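Local coordinates for protein sgbp-b (Bacteroides uniformis, PDB 7K44) that probably binds xyloglucan at the bacterial cell surface, as a glycan-binding protein encoded in a polysaccharide utilization locus, at residues A[306-311]-A[341-346]. Sequence-based numbering, arbitrary orientation.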
# COMPACT_ATOMS: atom_id res chain seq x y z
N LYS A 306 17.02 3.49 -23.48
CA LYS A 306 18.24 3.49 -24.29
C LYS A 306 17.95 3.50 -25.79
O LYS A 306 18.71 2.95 -26.59
CB LYS A 306 19.19 2.36 -23.87
CG LYS A 306 19.79 2.57 -22.49
CD LYS A 306 20.83 1.52 -22.13
CE LYS A 306 21.54 1.87 -20.85
NZ LYS A 306 22.77 1.04 -20.66
N GLY A 307 16.87 4.18 -26.17
CA GLY A 307 16.56 4.34 -27.58
C GLY A 307 15.98 3.12 -28.24
O GLY A 307 15.81 3.12 -29.46
N ASN A 308 15.66 2.07 -27.47
CA ASN A 308 15.20 0.81 -28.05
C ASN A 308 13.68 0.88 -28.23
O ASN A 308 12.89 0.27 -27.50
CB ASN A 308 15.64 -0.37 -27.18
CG ASN A 308 15.43 -1.70 -27.87
OD1 ASN A 308 14.86 -1.76 -28.95
ND2 ASN A 308 15.88 -2.78 -27.23
N GLU A 309 13.28 1.67 -29.22
CA GLU A 309 11.86 1.79 -29.54
C GLU A 309 11.27 0.46 -29.99
O GLU A 309 10.08 0.22 -29.79
CB GLU A 309 11.64 2.87 -30.60
CG GLU A 309 12.09 4.24 -30.16
CD GLU A 309 11.69 5.32 -31.13
OE1 GLU A 309 10.48 5.41 -31.44
OE2 GLU A 309 12.57 6.08 -31.59
N ALA A 310 12.10 -0.42 -30.57
CA ALA A 310 11.62 -1.72 -31.01
C ALA A 310 11.06 -2.54 -29.85
O ALA A 310 10.18 -3.38 -30.05
CB ALA A 310 12.75 -2.49 -31.70
N HIS A 311 11.57 -2.32 -28.64
CA HIS A 311 11.07 -3.01 -27.45
C HIS A 311 10.31 -2.07 -26.52
O HIS A 311 10.30 -2.27 -25.30
CB HIS A 311 12.21 -3.73 -26.71
CG HIS A 311 11.75 -4.94 -25.95
ND1 HIS A 311 12.22 -6.21 -26.22
CD2 HIS A 311 10.88 -5.08 -24.92
CE1 HIS A 311 11.66 -7.07 -25.40
NE2 HIS A 311 10.84 -6.41 -24.60
N LEU A 341 10.62 -3.99 -21.55
CA LEU A 341 11.29 -2.80 -22.03
C LEU A 341 12.67 -3.05 -22.60
O LEU A 341 13.20 -2.18 -23.30
CB LEU A 341 11.44 -1.77 -20.91
CG LEU A 341 10.16 -1.16 -20.38
CD1 LEU A 341 10.42 -0.47 -19.04
CD2 LEU A 341 9.63 -0.19 -21.41
N VAL A 342 13.30 -4.19 -22.29
CA VAL A 342 14.69 -4.42 -22.65
C VAL A 342 14.83 -5.78 -23.32
O VAL A 342 14.12 -6.74 -22.97
CB VAL A 342 15.65 -4.29 -21.45
CG1 VAL A 342 15.38 -2.99 -20.68
CG2 VAL A 342 15.57 -5.52 -20.53
N ASP A 343 15.74 -5.86 -24.30
CA ASP A 343 16.03 -7.11 -25.01
C ASP A 343 16.95 -8.01 -24.21
O ASP A 343 16.93 -9.23 -24.39
CB ASP A 343 16.73 -6.81 -26.33
CG ASP A 343 15.78 -6.42 -27.44
OD1 ASP A 343 14.67 -7.00 -27.51
OD2 ASP A 343 16.14 -5.54 -28.26
N GLU A 344 17.77 -7.43 -23.34
CA GLU A 344 18.83 -8.14 -22.64
C GLU A 344 18.24 -9.04 -21.55
O GLU A 344 17.19 -8.75 -20.97
CB GLU A 344 19.79 -7.13 -22.02
CG GLU A 344 20.67 -6.36 -23.03
CD GLU A 344 19.94 -5.23 -23.76
OE1 GLU A 344 18.87 -4.81 -23.28
OE2 GLU A 344 20.45 -4.76 -24.80
N THR A 345 18.93 -10.16 -21.28
CA THR A 345 18.44 -11.12 -20.30
C THR A 345 18.98 -10.90 -18.89
O THR A 345 18.39 -11.42 -17.94
CB THR A 345 18.77 -12.57 -20.71
OG1 THR A 345 20.18 -12.70 -20.94
CG2 THR A 345 18.00 -12.96 -21.96
N THR A 346 20.08 -10.18 -18.74
CA THR A 346 20.61 -9.86 -17.42
C THR A 346 20.75 -8.35 -17.29
O THR A 346 20.91 -7.64 -18.28
CB THR A 346 21.95 -10.52 -17.11
OG1 THR A 346 22.97 -9.97 -17.96
CG2 THR A 346 21.87 -12.04 -17.31
O HOH W 1 12.69 0.13 -24.66
O HOH W 2 17.15 -3.25 -24.70
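His311 sets its imidazole against the backbone of Leu341 and Val342, with Val342 O over one ring face, 3.5 Å from CE1 and offset toward the rim. CG stands anti to the backbone N (chi1 -152°), which carries the ring across to the other loop and brings ND1 within 2.9 Å of Asp343 OD1 in a hydrogen bond. A histidine suits this place because its two ring nitrogens reach two points of one loop, ND1 at Asp343 and NE2, also hydrogen-bonded, at Ser339 O. Asp343 shares its carboxylate between two donors, since OD2 accepts from Asn308 ND2 at 3.0 Å in a fairly straight bond (161°). Both donors come from above the carboxylate plane, although OD2 lies in the plane of the Asn308 amide. A phenylalanine in place of His311 would probably leave Asp343 OD1 and Ser339 O without their ring partners, with the carboxylate held across the contact by Asn308 alone. Asparagine also serves well, because its ND2 holds a water that Asp343 N and Glu344 OE1 share. A second water joins Asn308 O to Leu341 O, while the Leu341 side chain packs on Ile303 and Leu305. This His-carboxylate hydrogen bond, backed by an amide and bridging waters, ties two loops of the beta-rich xyloglucan-binding domain.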